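Local coordinates for protein beta-1,3-glucosyltransferase (Paecilomyces sp. J18, PDB 5JVV) that is probably a carbohydrate-active enzyme with a beta-jelly-roll fold of two curved, stacked sheets, at residues A[24-29]-A[72-77]; A[262-265]-A[271-274]; A[275-278]-A[283-286]. All blocks are in the same frame, centred on the assembly; numbering follows the deposited sequence. Where two conformers were deposited one is given.

Contact 1. Residues A[24-29]-A[72-77]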
# COMPACT_ATOMS: atom_id res chain seq x y z
N ARG A 24 7.63 -4.00 16.83
CA ARG A 24 7.62 -2.54 16.74
C ARG A 24 7.71 -2.14 15.28
O ARG A 24 8.42 -2.78 14.49
CB ARG A 24 8.78 -1.92 17.52
CG ARG A 24 8.68 -2.08 19.02
CD ARG A 24 9.76 -1.26 19.72
NE ARG A 24 10.17 -1.87 20.98
CZ ARG A 24 11.15 -2.76 21.10
NH1 ARG A 24 11.83 -3.13 20.02
NH2 ARG A 24 11.46 -3.27 22.28
N ASP A 25 6.99 -1.09 14.91
CA ASP A 25 6.96 -0.64 13.51
C ASP A 25 8.34 -0.24 13.00
O ASP A 25 8.98 0.64 13.58
CB ASP A 25 6.01 0.55 13.38
CG ASP A 25 5.86 1.01 11.94
OD1 ASP A 25 6.08 0.18 11.04
OD2 ASP A 25 5.54 2.19 11.71
N PRO A 26 8.79 -0.86 11.90
CA PRO A 26 10.08 -0.42 11.33
C PRO A 26 10.07 1.05 10.91
O PRO A 26 11.13 1.69 10.93
CB PRO A 26 10.25 -1.33 10.12
CG PRO A 26 9.52 -2.58 10.52
CD PRO A 26 8.29 -2.07 11.22
N THR A 27 8.90 1.59 10.56
CA THR A 27 8.78 3.01 10.20
C THR A 27 8.45 3.93 11.39
O THR A 27 8.09 5.11 11.20
CB THR A 27 7.80 3.23 9.01
OG1 THR A 27 6.61 2.45 9.20
CG2 THR A 27 8.44 2.78 7.72
N ASN A 28 8.58 3.40 12.60
CA ASN A 28 8.53 4.19 13.83
C ASN A 28 7.19 4.84 14.09
O ASN A 28 7.10 5.86 14.79
CB ASN A 28 9.65 5.23 13.84
CG ASN A 28 11.02 4.60 13.75
OD1 ASN A 28 11.37 3.74 14.56
ND2 ASN A 28 11.78 4.99 12.75
N GLY A 29 6.14 4.23 13.56
CA GLY A 29 4.81 4.77 13.72
C GLY A 29 4.21 4.60 15.10
O GLY A 29 4.66 3.78 15.92
N SER A 72 -3.33 -2.05 14.96
CA SER A 72 -3.49 -2.25 13.53
C SER A 72 -2.85 -3.60 13.21
O SER A 72 -2.42 -4.33 14.12
CB SER A 72 -2.81 -1.11 12.76
OG SER A 72 -3.07 -1.18 11.36
N VAL A 73 -2.80 -3.93 11.93
CA VAL A 73 -2.15 -5.15 11.48
C VAL A 73 -1.24 -4.90 10.27
O VAL A 73 -1.39 -3.90 9.54
CB VAL A 73 -3.16 -6.27 11.15
CG1 VAL A 73 -3.90 -6.71 12.41
CG2 VAL A 73 -4.14 -5.82 10.05
N ARG A 74 -0.29 -5.81 10.10
CA ARG A 74 0.63 -5.76 8.97
C ARG A 74 0.79 -7.20 8.51
O ARG A 74 1.35 -8.04 9.23
CB ARG A 74 1.97 -5.12 9.39
CG ARG A 74 3.09 -5.33 8.38
CD ARG A 74 4.28 -4.41 8.65
NE ARG A 74 5.50 -4.90 8.00
CZ ARG A 74 6.58 -4.16 7.75
NH1 ARG A 74 6.58 -2.87 8.04
NH2 ARG A 74 7.64 -4.72 7.19
N LEU A 75 0.26 -7.49 7.33
CA LEU A 75 0.26 -8.84 6.77
C LEU A 75 1.36 -8.95 5.73
O LEU A 75 1.46 -8.12 4.84
CB LEU A 75 -1.10 -9.13 6.13
CG LEU A 75 -2.22 -9.59 7.06
CD1 LEU A 75 -2.55 -8.53 8.10
CD2 LEU A 75 -3.47 -9.97 6.27
N GLU A 76 2.19 -9.99 5.85
CA GLU A 76 3.30 -10.23 4.94
C GLU A 76 3.13 -11.62 4.35
O GLU A 76 3.00 -12.59 5.09
CB GLU A 76 4.64 -10.10 5.66
CG GLU A 76 4.84 -8.74 6.32
CD GLU A 76 6.15 -8.62 7.08
OE1 GLU A 76 6.84 -9.65 7.25
OE2 GLU A 76 6.48 -7.50 7.51
N SER A 77 3.12 -11.74 3.03
CA SER A 77 2.81 -13.03 2.42
C SER A 77 3.83 -14.09 2.79
O SER A 77 5.02 -13.80 2.92
CB SER A 77 2.68 -12.92 0.90
OG SER A 77 3.92 -12.58 0.30
O HOH W 1 4.78 -0.68 8.77
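D25 and R74 face each other as opposite charges without forming a salt bridge: OD1 of D25 stays 4.3 Å from NH1 of R74, with a water between. That water donates to D25 OD1 at 2.8 Å and accepts from R74 NH1, lying in the plane of the guanidinium at its edge. The nearest direct touch is a van der Waals one, P26 CD to R74 NH1 at 3.7 Å, the proline ring and arginine chain slanting past each other. R74 reaches so far from its strand because its CG is anti to the backbone N (chi1 166°) and the chain continues extended to NE. D25 to N28 form a type I beta turn, and an Asx turn is superposed on its start, T27 N donating to D25 OD1 from above the carboxylate plane. D25 OD2 accepts from T27 OG1 at 2.7 Å and from G29 N at 2.8 Å, both on one face; T246 OG1 of strand 240-247 is a further partner. Aspartate's two oxygens thus serve turn and water together. E76 fixes the rotation of the guanidinium side-on, its OE2 taking R74 NE at 2.8 Å and NH2 as well; F21 adds a cation-pi contact.

Contact 2. Residues A[262-265]-A[271-274]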
# COMPACT_ATOMS: atom_id res chain seq x y z
N CYS A 262 -4.70 19.12 8.73
CA CYS A 262 -4.53 18.42 9.99
C CYS A 262 -4.03 19.38 11.06
O CYS A 262 -3.09 20.14 10.83
CB CYS A 262 -3.57 17.24 9.81
SG CYS A 262 -4.18 15.97 8.67
N PRO A 263 -4.66 19.36 12.25
CA PRO A 263 -4.39 20.38 13.27
C PRO A 263 -3.07 20.19 14.02
O PRO A 263 -2.73 19.08 14.46
CB PRO A 263 -5.57 20.21 14.23
CG PRO A 263 -5.92 18.78 14.14
CD PRO A 263 -5.71 18.41 12.68
N LEU A 264 -2.33 21.29 14.15
CA LEU A 264 -1.07 21.31 14.88
C LEU A 264 -1.31 21.76 16.31
O LEU A 264 -1.58 22.93 16.56
CB LEU A 264 -0.05 22.22 14.18
CG LEU A 264 0.38 21.70 12.80
CD1 LEU A 264 1.13 22.75 12.02
CD2 LEU A 264 1.23 20.44 12.95
N THR A 265 -1.22 20.82 17.24
CA THR A 265 -1.62 21.06 18.63
C THR A 265 -0.46 20.94 19.61
O THR A 265 -0.59 21.34 20.78
CB THR A 265 -2.68 20.04 19.07
OG1 THR A 265 -2.20 18.72 18.78
CG2 THR A 265 -4.00 20.25 18.31
N ALA A 271 4.54 15.11 17.18
CA ALA A 271 3.76 15.14 18.41
C ALA A 271 2.28 15.49 18.18
O ALA A 271 1.40 14.95 18.85
CB ALA A 271 4.38 16.09 19.42
N SER A 272 2.02 16.39 17.24
CA SER A 272 0.64 16.73 16.89
C SER A 272 -0.07 15.56 16.25
O SER A 272 -1.25 15.32 16.50
CB SER A 272 0.60 17.95 15.96
OG SER A 272 1.15 19.08 16.61
N CYS A 273 0.66 14.82 15.42
CA CYS A 273 0.12 13.62 14.79
C CYS A 273 -0.28 12.59 15.85
O CYS A 273 -1.37 12.01 15.79
CB CYS A 273 1.17 13.03 13.85
SG CYS A 273 0.55 11.64 12.87
N ILE A 274 0.60 12.38 16.82
CA ILE A 274 0.33 11.41 17.89
C ILE A 274 -0.89 11.85 18.68
O ILE A 274 -1.76 11.03 19.01
CB ILE A 274 1.56 11.22 18.79
CG1 ILE A 274 2.66 10.49 18.01
CG2 ILE A 274 1.20 10.39 20.02
CD1 ILE A 274 4.02 10.48 18.71
O HOH W 2 -3.28 17.17 16.58
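This is a small, partly buried loop-to-helix contact at the periphery of the fold, where the loop 262-265 passes beside helix 269-279 shortly before the chain enters that helix. S272 faces the loop and is met by three of its residues. Its OG receives the backbone N of T265 at 3.0 Å, a weak bond with a bent N-H...O angle of 135°. The same hydroxyl is bonded to K266 N and to the carbonyl of D268, just before the helix starts. With OG beside its own backbone N and anti to the carbonyl carbon (chi1 -62°), S272 can serve that carbonyl and the loop amides together, a role for which a short hydroxyl side chain is well suited. Because S272 lies in the first turn of helix 269-279, its hydroxyl fastens the incoming loop to the start of the helix. L264 CD2 makes a van der Waals touch with S272 CB at 4.0 Å. A water bridges two backbone carbonyls and the T265 hydroxyl: it sits 2.9 Å from P263 O, 2.9 Å from T265 OG1 and 2.7 Å from S272 O, and can donate to two of them at a time. T265 OG1 is also hydrogen-bonded to D275 OD2, three residues after S272 on the same helix. Disulfides tie C262 to C98 and C273 to C248, while Y256 OH bonds P263 O.

Contact 3. Residues A[275-278]-A[283-286]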
# COMPACT_ATOMS: atom_id res chain seq x y z
N ASP A 275 -0.98 13.15 18.98
CA ASP A 275 -2.16 13.69 19.66
C ASP A 275 -3.47 13.36 18.93
O ASP A 275 -4.41 12.88 19.53
CB ASP A 275 -2.00 15.21 19.87
CG ASP A 275 -3.12 15.81 20.71
OD1 ASP A 275 -3.54 15.19 21.72
OD2 ASP A 275 -3.59 16.92 20.38
N PHE A 276 -3.50 13.58 17.62
CA PHE A 276 -4.70 13.30 16.83
C PHE A 276 -5.04 11.81 16.87
O PHE A 276 -6.18 11.42 17.16
CB PHE A 276 -4.47 13.77 15.39
CG PHE A 276 -5.72 13.78 14.54
CD1 PHE A 276 -6.39 14.98 14.29
CD2 PHE A 276 -6.21 12.61 13.99
CE1 PHE A 276 -7.54 14.98 13.50
CE2 PHE A 276 -7.35 12.61 13.19
CZ PHE A 276 -8.02 13.80 12.96
N VAL A 277 -4.05 10.97 16.59
CA VAL A 277 -4.28 9.53 16.52
C VAL A 277 -4.67 8.97 17.89
O VAL A 277 -5.58 8.13 18.00
CB VAL A 277 -3.06 8.79 15.95
CG1 VAL A 277 -3.27 7.29 16.02
CG2 VAL A 277 -2.81 9.22 14.51
N ALA A 278 -4.03 9.44 18.95
CA ALA A 278 -4.34 8.94 20.28
C ALA A 278 -5.73 9.34 20.77
O ALA A 278 -6.43 8.53 21.40
CB ALA A 278 -3.29 9.43 21.27
N GLU A 283 -12.32 8.90 14.43
CA GLU A 283 -11.86 9.36 13.12
C GLU A 283 -11.24 8.24 12.30
O GLU A 283 -10.98 8.40 11.11
CB GLU A 283 -10.85 10.50 13.28
CG GLU A 283 -11.46 11.78 13.80
CD GLU A 283 -11.48 12.88 12.75
OE1 GLU A 283 -11.67 14.05 13.13
OE2 GLU A 283 -11.32 12.57 11.54
N PHE A 284 -11.03 7.08 12.93
CA PHE A 284 -10.35 5.98 12.25
C PHE A 284 -11.26 4.84 11.85
O PHE A 284 -10.80 3.76 11.44
CB PHE A 284 -9.16 5.51 13.10
CG PHE A 284 -8.14 6.59 13.27
CD1 PHE A 284 -7.22 6.83 12.26
CD2 PHE A 284 -8.18 7.44 14.37
CE1 PHE A 284 -6.30 7.86 12.37
CE2 PHE A 284 -7.27 8.47 14.48
CZ PHE A 284 -6.33 8.69 13.48
N LYS A 285 -12.56 5.07 11.92
CA LYS A 285 -13.52 4.07 11.48
C LYS A 285 -13.30 3.73 10.01
O LYS A 285 -13.50 2.59 9.60
CB LYS A 285 -14.95 4.54 11.73
CG LYS A 285 -15.98 3.44 11.60
CD LYS A 285 -17.30 3.85 12.23
CE LYS A 285 -18.38 2.85 11.86
NZ LYS A 285 -18.40 2.63 10.38
N GLU A 286 -12.87 4.72 9.23
CA GLU A 286 -12.66 4.50 7.80
C GLU A 286 -11.23 4.09 7.46
O GLU A 286 -10.89 3.96 6.29
CB GLU A 286 -13.03 5.75 6.98
CG GLU A 286 -14.52 5.98 6.85
CD GLU A 286 -15.19 4.94 5.98
OE1 GLU A 286 -14.80 4.83 4.79
OE2 GLU A 286 -16.08 4.23 6.48
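F284 and F276 bring the most surface to this contact, with V277 next. The CZ end of F284 arrives at the edge of the F276 ring, near its plane, with F276 CD2 to F284 CZ at 4.0 Å. F276 gets there because its CG stands anti to the backbone N (chi1 -169°), which swings the ring toward the chain after the helix. V277 meets the same atom by its CG2 branch, 3.7 Å from F284 CZ, the side chains crossing at about a right angle. F284 also lies against the helix backbone, its CE2 3.8 Å from V277 CA. A flat, rigid phenylalanine from the loop can lie against the helix, F276 offering it an edge and beta-branched V277 a compact surface. F284 further makes an edge-to-face pair with F247 of strand 240-247, so the chain between helix 269-279 and strand 289-297 is packed down against a sheet. E283 CD approaches F276 CZ at 3.6 Å, the carboxylate and ring planes 61° apart. With no polar bond between the two segments, the contact depends on shape fit and on burying aromatic and aliphatic carbon, while the exposed carboxylate of E283 probably keeps its charge at the solvent-facing margin.

From the N terminus, contact 1 comes first and closes the longest loop, bringing strand 70-77 back against the turn that follows strand 18-20, across 42 intervening residues. Much later, contact 2 closes a tight loop of five residues leading into helix 269-279, and contact 3, beginning at the very next residue, closes one of four residues leaving it. None nests within or crosses another; they follow in series. Contacts 2 and 3 share the helix, with centres about 11 Å apart, and meet directly where P263 CG packs on F276 CD1 at 3.8 Å. Contact 1 stands apart and belongs to the mixed sheet. Contact 3 leads the chain toward strand 289-297 in the other sheet.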